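Local coordinates for RIM-binding protein, isoform F (Drosophila melanogaster, PDB 6Q9M), which couples synaptic vesicle recruitment to release sites at the presynaptic active zone and carries a central array of fibronectin type III domains, at residues A[116-122]-A[147-153]; A[19-24]-A[66-70]; A[208-212]-A[289-294]; A[8-14]-A[75-81]; A[157-163]-A[198-204]. All coordinates share one frame; numbering follows the deposited sequence.

Contact 1: A[116-122]-A[147-153]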
# COMPACT_ATOMS: atom_id res chain seq x y z
N SER A 116 -8.16 10.59 13.81
CA SER A 116 -7.88 11.87 13.20
C SER A 116 -6.83 11.81 12.09
O SER A 116 -6.44 12.87 11.58
CB SER A 116 -7.40 12.86 14.25
OG SER A 116 -6.12 12.47 14.67
N SER A 117 -6.36 10.63 11.70
CA SER A 117 -5.24 10.56 10.78
C SER A 117 -5.17 9.18 10.14
O SER A 117 -5.78 8.22 10.61
CB SER A 117 -3.93 10.88 11.50
OG SER A 117 -3.59 9.81 12.37
N ALA A 118 -4.36 9.09 9.08
CA ALA A 118 -4.13 7.84 8.38
C ALA A 118 -2.84 7.97 7.58
O ALA A 118 -2.45 9.07 7.19
CB ALA A 118 -5.31 7.48 7.46
N VAL A 119 -2.17 6.84 7.38
CA VAL A 119 -1.01 6.80 6.49
C VAL A 119 -1.51 6.34 5.12
O VAL A 119 -2.15 5.29 5.01
CB VAL A 119 0.10 5.88 7.03
CG1 VAL A 119 1.11 5.48 5.93
CG2 VAL A 119 0.82 6.57 8.19
N ILE A 120 -1.22 7.14 4.10
CA ILE A 120 -1.63 6.87 2.72
C ILE A 120 -0.40 6.43 1.95
O ILE A 120 0.59 7.17 1.88
CB ILE A 120 -2.25 8.11 2.05
CG1 ILE A 120 -3.36 8.73 2.92
CG2 ILE A 120 -2.71 7.76 0.64
CD1 ILE A 120 -4.55 7.82 3.13
N SER A 121 -0.48 5.26 1.31
CA SER A 121 0.55 4.70 0.45
C SER A 121 0.00 4.51 -0.96
O SER A 121 -1.21 4.38 -1.17
CB SER A 121 1.04 3.35 0.98
OG SER A 121 1.45 3.45 2.34
N TRP A 122 0.92 4.45 -1.93
CA TRP A 122 0.54 4.19 -3.31
C TRP A 122 1.74 3.64 -4.07
O TRP A 122 2.87 3.60 -3.57
CB TRP A 122 -0.00 5.45 -4.00
CG TRP A 122 0.96 6.58 -4.06
CD1 TRP A 122 1.78 6.91 -5.10
CD2 TRP A 122 1.20 7.57 -3.04
NE1 TRP A 122 2.52 8.04 -4.80
CE2 TRP A 122 2.18 8.45 -3.54
CE3 TRP A 122 0.68 7.78 -1.77
CZ2 TRP A 122 2.67 9.53 -2.79
CZ3 TRP A 122 1.15 8.85 -1.04
CH2 TRP A 122 2.14 9.71 -1.55
N MET A 147 8.75 9.69 -3.17
CA MET A 147 7.91 9.49 -2.00
C MET A 147 6.63 8.79 -2.40
O MET A 147 5.98 9.19 -3.38
CB MET A 147 7.57 10.82 -1.33
CG MET A 147 7.33 10.66 0.14
SD MET A 147 8.85 10.97 1.03
CE MET A 147 8.70 12.74 1.31
N TYR A 148 6.27 7.74 -1.66
CA TYR A 148 5.10 6.92 -1.95
C TYR A 148 4.21 6.73 -0.73
O TYR A 148 3.31 5.88 -0.75
CB TYR A 148 5.52 5.55 -2.48
CG TYR A 148 6.46 4.83 -1.54
CD1 TYR A 148 7.83 5.09 -1.55
CD2 TYR A 148 5.98 3.89 -0.64
CE1 TYR A 148 8.70 4.44 -0.68
CE2 TYR A 148 6.86 3.21 0.24
CZ TYR A 148 8.21 3.50 0.20
OH TYR A 148 9.08 2.84 1.07
N ARG A 149 4.45 7.47 0.34
CA ARG A 149 3.66 7.41 1.56
C ARG A 149 3.49 8.82 2.06
O ARG A 149 4.37 9.67 1.89
CB ARG A 149 4.34 6.58 2.66
CG ARG A 149 4.25 5.08 2.53
CD ARG A 149 4.46 4.40 3.90
NE ARG A 149 5.42 3.30 3.86
CZ ARG A 149 5.20 2.11 3.31
NH1 ARG A 149 4.03 1.86 2.73
NH2 ARG A 149 6.14 1.16 3.33
N HIS A 150 2.35 9.07 2.71
CA HIS A 150 2.17 10.34 3.39
C HIS A 150 1.08 10.23 4.44
O HIS A 150 -0.01 9.71 4.15
CB HIS A 150 1.83 11.46 2.42
CG HIS A 150 1.66 12.77 3.09
ND1 HIS A 150 2.73 13.48 3.59
CD2 HIS A 150 0.55 13.48 3.41
CE1 HIS A 150 2.29 14.59 4.16
NE2 HIS A 150 0.97 14.59 4.09
N THR A 151 1.34 10.75 5.63
CA THR A 151 0.34 10.81 6.68
C THR A 151 -0.58 12.00 6.47
O THR A 151 -0.12 13.14 6.35
CB THR A 151 1.01 10.90 8.04
OG1 THR A 151 1.87 9.76 8.23
CG2 THR A 151 -0.05 10.94 9.12
N ILE A 152 -1.89 11.75 6.41
CA ILE A 152 -2.90 12.82 6.39
C ILE A 152 -3.44 13.00 7.80
O ILE A 152 -3.68 12.03 8.52
CB ILE A 152 -4.04 12.52 5.39
CG1 ILE A 152 -4.61 11.11 5.59
CG2 ILE A 152 -3.57 12.76 3.95
CD1 ILE A 152 -5.96 10.89 4.91
N THR A 153 -3.62 14.26 8.20
CA THR A 153 -4.19 14.63 9.49
C THR A 153 -5.42 15.51 9.29
O THR A 153 -5.95 15.63 8.18
CB THR A 153 -3.15 15.35 10.37
OG1 THR A 153 -2.67 16.53 9.70
CG2 THR A 153 -1.99 14.43 10.68
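Trp-122 lays its indole over the backbone of Tyr-148, at one end of antiparallel strands 118-122 and 149-152, B and E of a fibronectin type III sandwich. CG sits between the backbone N and the carbonyl carbon (chi1 60°), which carries the ring from CB back across the partner chain. Trp-122 CD2 and then CE3 lie close to Tyr-148 O, CE3 at 3.4 Å. Tyr-148 CA stands 4.0 Å from the centroid of the Trp-122 five-membered ring, a CH-pi contact. Farther out, Trp-122 CZ2 is 3.4 Å from Met-147 O, and CH2 ends 3.7 Å from Arg-149 N. A broad, flat indole suits this place, and with an alanine here the backbone at 147-149 would probably lose its cover, leaving a gap. Trp-122 N also donates to Tyr-148 O at 3.0 Å. On the Ser-121 face, Arg-149 NH1 donates to Ser-121 OG in the guanidinium plane, while NH2 pairs with Asp-6. The indole also touches Val-108 of strand 106-111 and Val-133 of strand 131-135, and His-131 meets it edge-to-face.

Contact 2: A[19-24]-A[66-70]; sequences QLNKSV and GVDST
Lys-22 and Val-67 meet through their backbones, which do most of the polar work. Val-67 N donates to Lys-22 O at 2.9 Å, almost straight (177°) but from above the carbonyl plane. A weak second bond runs from Ser-69 N to Asn-21 O, and Lys-22 CA adds a CA-H...O contact to Val-67 O at 3.2 Å. Apolar packing is light: Val-67 CG2 lies 4.5 Å from Val-24 CG2. Val-24 also packs on Ile-75 and Ile-96, and Val-67 on His-73, so branched apolar residues suit both places. Ser-69 CB lies 3.1 Å from Asn-21 O, while its OG, anti to the backbone N (chi1 -167°), stands more loosely beside the Gln-19 amide. Within the loop, Asp-68 OD1 accepts from Thr-70 N at 2.9 Å, an Asx turn, while its OD2 is salt-bridged to Arg-71. The tight turn between strands 12-20 and 23-29 thus rests on the loop joining strands 61-65 and 73-81, the A-B and E-F connections at one pole of a fibronectin type III sandwich.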
# COMPACT_ATOMS: atom_id res chain seq x y z
N GLN A 19 14.95 1.39 -26.07
CA GLN A 19 14.09 0.21 -26.11
C GLN A 19 14.38 -0.56 -27.39
O GLN A 19 14.32 0.01 -28.49
CB GLN A 19 12.60 0.58 -26.03
CG GLN A 19 11.66 -0.61 -26.17
CD GLN A 19 10.54 -0.60 -25.14
OE1 GLN A 19 9.94 0.44 -24.87
NE2 GLN A 19 10.26 -1.76 -24.56
N LEU A 20 14.70 -1.84 -27.25
CA LEU A 20 14.95 -2.75 -28.36
C LEU A 20 13.91 -3.85 -28.32
O LEU A 20 13.05 -3.90 -27.44
CB LEU A 20 16.37 -3.32 -28.31
CG LEU A 20 17.51 -2.31 -28.15
CD1 LEU A 20 18.81 -3.04 -27.92
CD2 LEU A 20 17.61 -1.42 -29.38
N ASN A 21 13.95 -4.75 -29.31
CA ASN A 21 12.82 -5.64 -29.53
C ASN A 21 12.55 -6.52 -28.32
O ASN A 21 11.40 -6.65 -27.88
CB ASN A 21 13.06 -6.50 -30.76
CG ASN A 21 11.84 -7.32 -31.14
OD1 ASN A 21 10.70 -6.91 -30.90
ND2 ASN A 21 12.06 -8.49 -31.74
N LYS A 22 13.60 -7.11 -27.73
CA LYS A 22 13.42 -7.88 -26.51
C LYS A 22 14.40 -7.47 -25.41
O LYS A 22 14.80 -8.30 -24.58
CB LYS A 22 13.48 -9.37 -26.75
CG LYS A 22 14.37 -9.90 -27.86
CD LYS A 22 15.81 -9.98 -27.52
CE LYS A 22 16.66 -10.45 -28.70
NZ LYS A 22 18.09 -10.33 -28.46
N SER A 23 14.79 -6.20 -25.37
CA SER A 23 15.70 -5.71 -24.34
C SER A 23 15.49 -4.21 -24.17
O SER A 23 14.90 -3.54 -25.03
CB SER A 23 17.16 -6.02 -24.70
OG SER A 23 17.52 -5.45 -25.95
N VAL A 24 15.94 -3.69 -23.02
CA VAL A 24 15.86 -2.27 -22.70
C VAL A 24 17.14 -1.84 -22.00
O VAL A 24 17.73 -2.62 -21.23
CB VAL A 24 14.63 -1.90 -21.84
CG1 VAL A 24 13.33 -2.04 -22.61
CG2 VAL A 24 14.60 -2.70 -20.54
N GLY A 66 15.62 -10.24 -22.23
CA GLY A 66 14.34 -10.90 -22.05
C GLY A 66 13.24 -9.97 -21.59
O GLY A 66 12.58 -10.24 -20.58
N VAL A 67 13.03 -8.85 -22.29
CA VAL A 67 11.95 -7.92 -21.98
C VAL A 67 11.22 -7.63 -23.28
O VAL A 67 11.68 -6.81 -24.09
CB VAL A 67 12.44 -6.63 -21.32
CG1 VAL A 67 11.26 -5.79 -20.85
CG2 VAL A 67 13.35 -6.96 -20.17
N ASP A 68 10.05 -8.26 -23.47
CA ASP A 68 9.32 -8.17 -24.72
C ASP A 68 8.83 -6.75 -24.96
O ASP A 68 8.33 -6.08 -24.05
CB ASP A 68 8.15 -9.15 -24.71
CG ASP A 68 7.61 -9.44 -26.10
OD1 ASP A 68 7.56 -8.52 -26.94
OD2 ASP A 68 7.21 -10.60 -26.34
N SER A 69 8.98 -6.28 -26.20
CA SER A 69 8.55 -4.93 -26.55
C SER A 69 7.03 -4.83 -26.68
O SER A 69 6.46 -3.78 -26.34
CB SER A 69 9.21 -4.49 -27.86
OG SER A 69 9.06 -3.10 -28.07
N THR A 70 6.37 -5.89 -27.14
CA THR A 70 4.93 -5.83 -27.41
C THR A 70 4.12 -5.65 -26.12
O THR A 70 3.04 -5.04 -26.17
CB THR A 70 4.47 -7.09 -28.16
OG1 THR A 70 4.58 -8.23 -27.30
CG2 THR A 70 5.31 -7.30 -29.42

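Contact 3: A[208-212]-A[289-294]; sequences LPDPP and SQSADS
Pro-209 and Ser-291 bring their chains to 4.5 Å between CA atoms, and Pro-211 and Ser-294 lie 4.9 Å apart by the same measure. The extended segments 208-212 and 289-294 run in similar directions, 39° apart, near the two ends of an immunoglobulin-like domain of the E-set type. No hydrogen bond joins them. Three of the residues in 208-212 are prolines, whose nitrogens have no hydrogen to give, and the segments meet by side chains packing on each other and on backbone carbonyls.

Ser-291 CB lies 3.1 Å from Pro-209 O, and at the start of both segments Leu-208 turns its CD2 branch to Ser-289 OG at 3.6 Å. Ser-291 is small enough to enter between Pro-209 and Pro-211. Its OG lies between the backbone N and the carbonyl carbon (chi1 80°), a rotation that bends it back to donate to Ala-292 O at 2.8 Å while Thr-284 N donates to it. An alanine at this position would probably leave Thr-284 N without that acceptor and let the Ala-292 carbonyl shift. Asp-210, pointing away, bonds through its own carbonyl to Thr-284 OG1, so strand 283-286 ties to both segments. Farther along, the rigid ring of Pro-211 lies against the second chain: its CB is 3.2 Å from Ala-292 O and 3.6 Å from Ser-294 CB, which in turn sits 3.2 Å from Pro-212 O.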
# COMPACT_ATOMS: atom_id res chain seq x y z
N LEU A 208 -15.46 5.49 22.04
CA LEU A 208 -16.07 4.18 22.18
C LEU A 208 -15.43 3.17 21.25
O LEU A 208 -14.80 3.54 20.24
CB LEU A 208 -17.57 4.27 21.92
CG LEU A 208 -18.43 4.61 23.14
CD1 LEU A 208 -18.39 6.10 23.47
CD2 LEU A 208 -19.81 4.13 22.92
N PRO A 209 -15.53 1.88 21.57
CA PRO A 209 -14.87 0.86 20.74
C PRO A 209 -15.29 0.89 19.29
O PRO A 209 -16.27 1.54 18.90
CB PRO A 209 -15.33 -0.45 21.38
CG PRO A 209 -15.71 -0.12 22.76
CD PRO A 209 -15.83 1.38 22.92
N ASP A 210 -14.56 0.17 18.49
CA ASP A 210 -14.77 0.15 17.06
C ASP A 210 -15.29 -1.21 16.61
O ASP A 210 -14.86 -2.25 17.12
CB ASP A 210 -13.47 0.47 16.32
CG ASP A 210 -13.25 1.97 16.17
OD1 ASP A 210 -14.13 2.66 15.59
OD2 ASP A 210 -12.22 2.45 16.67
N PRO A 211 -16.22 -1.23 15.67
CA PRO A 211 -16.79 -2.50 15.24
C PRO A 211 -15.77 -3.30 14.45
O PRO A 211 -14.83 -2.74 13.88
CB PRO A 211 -17.98 -2.08 14.36
CG PRO A 211 -17.67 -0.64 13.95
CD PRO A 211 -16.87 -0.05 15.06
N PRO A 212 -15.90 -4.63 14.42
CA PRO A 212 -14.99 -5.44 13.61
C PRO A 212 -15.21 -5.22 12.13
O PRO A 212 -16.29 -4.84 11.68
CB PRO A 212 -15.33 -6.88 14.01
CG PRO A 212 -16.72 -6.82 14.51
CD PRO A 212 -16.85 -5.47 15.18
N SER A 289 -18.70 -0.78 27.72
CA SER A 289 -19.63 -0.40 26.66
C SER A 289 -19.41 -1.28 25.43
O SER A 289 -18.43 -2.01 25.34
CB SER A 289 -19.47 1.08 26.30
OG SER A 289 -20.36 1.44 25.26
N GLN A 290 -20.29 -1.13 24.44
CA GLN A 290 -20.28 -1.84 23.19
C GLN A 290 -20.22 -0.79 22.06
O GLN A 290 -20.88 0.26 22.11
CB GLN A 290 -21.50 -2.80 23.09
CG GLN A 290 -22.89 -2.20 22.98
CD GLN A 290 -23.35 -1.81 21.57
OE1 GLN A 290 -23.49 -2.63 20.72
NE2 GLN A 290 -23.78 -0.60 21.40
N SER A 291 -19.35 -1.05 21.09
CA SER A 291 -19.18 -0.27 19.87
C SER A 291 -20.46 -0.12 19.06
O SER A 291 -21.45 -0.82 19.29
CB SER A 291 -18.12 -0.91 18.97
OG SER A 291 -18.64 -1.99 18.26
N ALA A 292 -20.47 0.82 18.11
CA ALA A 292 -21.51 0.85 17.10
C ALA A 292 -21.43 -0.41 16.22
O ALA A 292 -20.45 -1.17 16.24
CB ALA A 292 -21.37 2.10 16.23
N ASP A 293 -22.48 -0.63 15.44
CA ASP A 293 -22.55 -1.81 14.60
C ASP A 293 -21.68 -1.68 13.36
O ASP A 293 -21.55 -0.60 12.77
CB ASP A 293 -24.00 -2.08 14.22
CG ASP A 293 -24.83 -2.53 15.39
OD1 ASP A 293 -24.51 -2.12 16.52
OD2 ASP A 293 -25.78 -3.31 15.19
N SER A 294 -21.10 -2.81 12.95
CA SER A 294 -20.26 -2.88 11.76
C SER A 294 -21.09 -2.82 10.48
O SER A 294 -22.31 -2.60 10.48
CB SER A 294 -19.42 -4.15 11.80
OG SER A 294 -20.22 -5.32 11.66

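Contact 4: A[8-14]-A[75-81]; sequences VPAPKHL and ISVRSVT
Pro-11 and Leu-14 reach Val-77 across a gap too wide for backbone pairing: the axes of strands 12-14 and 75-81 pass 9.2 Å apart, at 149° between their directions. Side chains fill the space. The branches of Val-77 divide the work, CG1 meeting Pro-11 CG at 3.8 Å and CG2 meeting Leu-14 CD1 at 4.1 Å. With CG1 anti to the backbone N (chi1 -177°), one methyl is aimed at each partner. The other methyl of Leu-14, CD2, lies 3.7 Å from Ile-75 O. A beta-branched residue suits the strand, and a rigid proline ring suits the extended lead-in to strand 12-14; Pro-11 also packs on Trp-28 of strand 23-29.

Toward the end of the pair, Ser-79 OG donates to Pro-9 O at 3.0 Å, with the hydroxyl tilted 16° from the carbonyl plane. In this buried place it satisfies a carbonyl that precedes the strand. Val-8 closes the row, its CG1 3.8 Å from Ser-79 CB and its CG2 3.9 Å from Thr-81 CG2. The strand beginning at Lys-12 belongs to the sheet with 23-29 and 61-65, and strand 73-81 to the sheet with 39-46, so this is the core between the two sheets of a fibronectin type III beta-sandwich, A strand facing F strand.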
# COMPACT_ATOMS: atom_id res chain seq x y z
N VAL A 8 15.91 2.39 4.07
CA VAL A 8 16.95 2.42 3.04
C VAL A 8 16.68 3.48 1.97
O VAL A 8 15.73 3.34 1.19
CB VAL A 8 17.09 1.04 2.38
CG1 VAL A 8 18.08 1.11 1.25
CG2 VAL A 8 17.49 -0.00 3.42
N PRO A 9 17.54 4.50 1.85
CA PRO A 9 17.43 5.44 0.72
C PRO A 9 17.44 4.72 -0.62
O PRO A 9 18.12 3.70 -0.80
CB PRO A 9 18.66 6.34 0.89
CG PRO A 9 19.00 6.25 2.32
CD PRO A 9 18.62 4.87 2.77
N ALA A 10 16.70 5.27 -1.57
CA ALA A 10 16.41 4.62 -2.83
C ALA A 10 17.00 5.36 -4.02
O ALA A 10 17.25 6.57 -3.95
CB ALA A 10 14.88 4.50 -3.00
N PRO A 11 17.24 4.67 -5.14
CA PRO A 11 17.78 5.36 -6.32
C PRO A 11 16.77 6.36 -6.86
O PRO A 11 15.58 6.31 -6.56
CB PRO A 11 18.04 4.22 -7.33
CG PRO A 11 17.86 2.92 -6.54
CD PRO A 11 16.89 3.27 -5.43
N LYS A 12 17.28 7.30 -7.66
CA LYS A 12 16.47 8.36 -8.23
C LYS A 12 16.72 8.45 -9.74
O LYS A 12 17.66 7.86 -10.27
CB LYS A 12 16.76 9.71 -7.55
CG LYS A 12 16.87 9.62 -6.02
CD LYS A 12 17.58 10.85 -5.41
CE LYS A 12 17.42 12.10 -6.26
NZ LYS A 12 17.61 13.37 -5.48
N HIS A 13 15.88 9.23 -10.41
CA HIS A 13 16.05 9.57 -11.82
C HIS A 13 16.14 8.32 -12.70
O HIS A 13 16.91 8.27 -13.66
CB HIS A 13 17.27 10.48 -12.01
CG HIS A 13 17.14 11.79 -11.29
ND1 HIS A 13 17.83 12.07 -10.13
CD2 HIS A 13 16.37 12.87 -11.55
CE1 HIS A 13 17.51 13.29 -9.72
NE2 HIS A 13 16.63 13.80 -10.56
N LEU A 14 15.30 7.34 -12.39
CA LEU A 14 15.15 6.16 -13.22
C LEU A 14 14.75 6.57 -14.64
O LEU A 14 13.79 7.33 -14.83
CB LEU A 14 14.10 5.24 -12.62
CG LEU A 14 13.83 3.94 -13.34
CD1 LEU A 14 15.15 3.28 -13.67
CD2 LEU A 14 12.92 3.03 -12.53
N ILE A 75 9.46 -1.59 -14.46
CA ILE A 75 10.86 -1.72 -14.10
C ILE A 75 11.12 -0.93 -12.83
O ILE A 75 10.60 0.18 -12.66
CB ILE A 75 11.75 -1.27 -15.26
CG1 ILE A 75 11.36 -2.13 -16.47
CG2 ILE A 75 13.25 -1.39 -14.85
CD1 ILE A 75 12.22 -1.98 -17.68
N SER A 76 11.93 -1.50 -11.96
CA SER A 76 12.19 -0.88 -10.68
C SER A 76 13.61 -1.20 -10.26
O SER A 76 14.17 -2.21 -10.68
CB SER A 76 11.16 -1.36 -9.65
OG SER A 76 11.49 -2.68 -9.24
N VAL A 77 14.21 -0.33 -9.45
CA VAL A 77 15.57 -0.53 -8.95
C VAL A 77 15.58 -0.37 -7.43
O VAL A 77 14.99 0.57 -6.88
CB VAL A 77 16.56 0.46 -9.60
CG1 VAL A 77 17.99 0.17 -9.12
CG2 VAL A 77 16.49 0.39 -11.13
N ARG A 78 16.27 -1.28 -6.76
CA ARG A 78 16.34 -1.32 -5.32
C ARG A 78 17.78 -1.14 -4.86
O ARG A 78 18.69 -1.77 -5.41
CB ARG A 78 15.81 -2.64 -4.77
CG ARG A 78 14.34 -2.86 -5.02
CD ARG A 78 13.81 -3.98 -4.16
NE ARG A 78 12.77 -4.70 -4.88
CZ ARG A 78 12.13 -5.77 -4.42
NH1 ARG A 78 12.41 -6.25 -3.22
NH2 ARG A 78 11.21 -6.35 -5.18
N SER A 79 17.95 -0.29 -3.85
CA SER A 79 19.22 -0.18 -3.15
C SER A 79 19.39 -1.38 -2.25
O SER A 79 18.46 -1.79 -1.56
CB SER A 79 19.26 1.09 -2.31
OG SER A 79 19.37 2.26 -3.10
N VAL A 80 20.60 -1.93 -2.21
CA VAL A 80 20.91 -3.04 -1.32
C VAL A 80 22.05 -2.60 -0.41
O VAL A 80 23.04 -2.04 -0.89
CB VAL A 80 21.30 -4.32 -2.09
CG1 VAL A 80 21.50 -5.46 -1.12
CG2 VAL A 80 20.21 -4.68 -3.10
N THR A 81 21.87 -2.79 0.90
CA THR A 81 22.89 -2.46 1.87
C THR A 81 23.78 -3.70 2.09
O THR A 81 23.52 -4.78 1.55
CB THR A 81 22.26 -1.99 3.18
OG1 THR A 81 21.61 -3.09 3.81
CG2 THR A 81 21.24 -0.89 2.91

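Contact 5: A[157-163]-A[198-204]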
# COMPACT_ATOMS: atom_id res chain seq x y z
N PRO A 157 -13.30 11.95 13.77
CA PRO A 157 -13.44 10.53 14.11
C PRO A 157 -14.69 9.93 13.48
O PRO A 157 -15.65 10.64 13.16
CB PRO A 157 -13.53 10.52 15.64
CG PRO A 157 -13.60 11.99 16.08
CD PRO A 157 -13.79 12.82 14.86
N SER A 158 -14.66 8.61 13.31
CA SER A 158 -15.82 7.85 12.84
C SER A 158 -16.40 8.41 11.53
O SER A 158 -17.61 8.44 11.33
CB SER A 158 -16.90 7.78 13.92
OG SER A 158 -17.63 6.58 13.79
N THR A 159 -15.52 8.84 10.63
CA THR A 159 -15.91 9.55 9.42
C THR A 159 -15.30 8.87 8.21
O THR A 159 -14.17 8.38 8.26
CB THR A 159 -15.46 11.02 9.44
OG1 THR A 159 -15.92 11.67 10.63
CG2 THR A 159 -16.00 11.76 8.21
N GLN A 160 -16.06 8.86 7.12
CA GLN A 160 -15.65 8.21 5.90
C GLN A 160 -14.87 9.17 5.02
O GLN A 160 -15.26 10.32 4.84
CB GLN A 160 -16.85 7.69 5.12
CG GLN A 160 -17.21 6.29 5.48
CD GLN A 160 -18.70 6.12 5.62
OE1 GLN A 160 -19.45 7.07 5.44
NE2 GLN A 160 -19.13 4.91 5.94
N TYR A 161 -13.78 8.67 4.44
CA TYR A 161 -12.92 9.48 3.61
C TYR A 161 -12.57 8.71 2.34
O TYR A 161 -12.36 7.49 2.38
CB TYR A 161 -11.65 9.87 4.36
CG TYR A 161 -11.91 10.87 5.46
CD1 TYR A 161 -12.20 12.20 5.16
CD2 TYR A 161 -11.89 10.48 6.80
CE1 TYR A 161 -12.42 13.12 6.16
CE2 TYR A 161 -12.13 11.40 7.81
CZ TYR A 161 -12.40 12.72 7.48
OH TYR A 161 -12.63 13.65 8.47
N ARG A 162 -12.54 9.43 1.23
CA ARG A 162 -12.02 8.93 -0.03
C ARG A 162 -10.77 9.73 -0.37
O ARG A 162 -10.85 10.95 -0.55
CB ARG A 162 -13.06 9.06 -1.14
CG ARG A 162 -12.52 8.72 -2.52
CD ARG A 162 -13.67 8.46 -3.48
NE ARG A 162 -14.30 7.16 -3.23
CZ ARG A 162 -15.33 6.71 -3.93
NH1 ARG A 162 -15.82 7.46 -4.91
NH2 ARG A 162 -15.87 5.51 -3.67
N VAL A 163 -9.64 9.05 -0.50
CA VAL A 163 -8.39 9.74 -0.82
C VAL A 163 -7.89 9.22 -2.15
O VAL A 163 -7.94 8.01 -2.41
CB VAL A 163 -7.36 9.57 0.32
CG1 VAL A 163 -7.29 8.16 0.76
CG2 VAL A 163 -5.97 10.08 -0.12
N TYR A 198 -7.97 5.41 -6.02
CA TYR A 198 -8.51 5.94 -4.76
C TYR A 198 -8.65 4.83 -3.73
O TYR A 198 -8.69 3.64 -4.06
CB TYR A 198 -9.86 6.63 -4.98
CG TYR A 198 -11.04 5.70 -5.20
CD1 TYR A 198 -11.73 5.13 -4.12
CD2 TYR A 198 -11.51 5.42 -6.48
CE1 TYR A 198 -12.82 4.29 -4.32
CE2 TYR A 198 -12.61 4.59 -6.69
CZ TYR A 198 -13.26 4.02 -5.61
OH TYR A 198 -14.34 3.19 -5.83
N ALA A 199 -8.79 5.24 -2.47
CA ALA A 199 -9.05 4.32 -1.38
C ALA A 199 -10.13 4.90 -0.47
O ALA A 199 -10.14 6.10 -0.20
CB ALA A 199 -7.78 4.05 -0.56
N ASP A 200 -11.04 4.05 -0.03
CA ASP A 200 -12.07 4.42 0.93
C ASP A 200 -11.72 3.83 2.29
O ASP A 200 -11.34 2.65 2.38
CB ASP A 200 -13.45 3.92 0.49
CG ASP A 200 -13.98 4.65 -0.74
OD1 ASP A 200 -13.67 5.86 -0.92
OD2 ASP A 200 -14.71 4.00 -1.53
N PHE A 201 -11.85 4.63 3.34
CA PHE A 201 -11.62 4.16 4.70
C PHE A 201 -12.42 5.03 5.65
O PHE A 201 -12.97 6.07 5.26
CB PHE A 201 -10.12 4.18 5.06
CG PHE A 201 -9.56 5.56 5.30
CD1 PHE A 201 -9.06 6.32 4.25
CD2 PHE A 201 -9.51 6.09 6.59
CE1 PHE A 201 -8.53 7.59 4.46
CE2 PHE A 201 -8.99 7.38 6.82
CZ PHE A 201 -8.51 8.13 5.75
N ARG A 202 -12.51 4.60 6.91
CA ARG A 202 -13.21 5.33 7.96
C ARG A 202 -12.28 5.58 9.14
O ARG A 202 -11.50 4.69 9.51
CB ARG A 202 -14.44 4.57 8.46
CG ARG A 202 -15.19 5.35 9.54
CD ARG A 202 -16.34 4.59 10.20
NE ARG A 202 -17.04 3.67 9.31
CZ ARG A 202 -18.25 3.91 8.81
NH1 ARG A 202 -18.87 5.04 9.12
NH2 ARG A 202 -18.83 3.02 8.01
N THR A 203 -12.36 6.76 9.74
CA THR A 203 -11.52 6.98 10.91
C THR A 203 -12.08 6.21 12.11
O THR A 203 -13.23 5.77 12.12
CB THR A 203 -11.38 8.47 11.23
OG1 THR A 203 -12.66 9.13 11.17
CG2 THR A 203 -10.42 9.10 10.23
N LEU A 204 -11.23 6.01 13.12
CA LEU A 204 -11.65 5.32 14.33
C LEU A 204 -12.57 6.22 15.16
O LEU A 204 -12.65 7.43 14.96
CB LEU A 204 -10.44 4.88 15.15
CG LEU A 204 -9.39 3.98 14.49
CD1 LEU A 204 -8.29 3.73 15.47
CD2 LEU A 204 -9.98 2.66 13.99
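Thr-203 OG1 takes part in two hydrogen bonds: Thr-159 N donates to it at 2.9 Å, and the hydroxyl bonds to Ala-156 O. This fastens the turn at 157-159 to the end of strand 198-202, and a threonine suits because its CG2 can lie at the edge of the Tyr-161 ring, 3.8 Å from CE2. The backbones continue as an antiparallel ladder, Tyr-161 with Phe-201 and Val-163 with Ala-199 in hydrogen-bonded pairs.

With CG anti to the backbone N (chi1 173°) and a bend at chi3, Arg-162 comes alongside Asp-200 on the outer face and grips it side-on, NE to OD1 at 2.7 Å and NH2 to OD2 at 2.9 Å, each on a syn lone pair. Tyr-198 lies over one face of that guanidinium, with Arg-162 CZ 4.0 Å from the ring centroid in a cation-pi contact. On the inner face Tyr-161 CB stands over the Phe-201 ring, 4.2 Å from its centroid, while Val-163 CG1 meets the ring edge. Tyr-161 OH bonds to Ala-156 N, consistent with the tyrosine corner of fibronectin type III domains. The chemistry is two-sided: paired charge and a ring hold the exposed face, and hydrocarbon faces the core, where Phe-201 reaches Ala-110 and Ala-118.

How the contacts relate
The five contacts follow the array from end to end. Contacts 2 and 4 belong to the first fibronectin type III domain and share strand 12-20; they touch where Val-24 CG2 meets Ile-75 CD1 at 3.8 Å. Contacts 1 and 5 each pair two strands in one of the two sheets of the second domain, with centres 12 Å apart, and meet in its core, Ile-120 CD1 lying 3.6 Å from Val-163 CG1 and Ala-118 CB 3.7 Å from Phe-201 CZ. Contact 3 lies in the third, immunoglobulin-like domain and touches contact 5 through Asp-210 OD2 and Leu-204 CB, 3.4 Å apart. Contacts 1 and 4 come within about 7 Å at their nearest atoms. Contacts 2 and 3 are farthest apart, about 54 Å between centres.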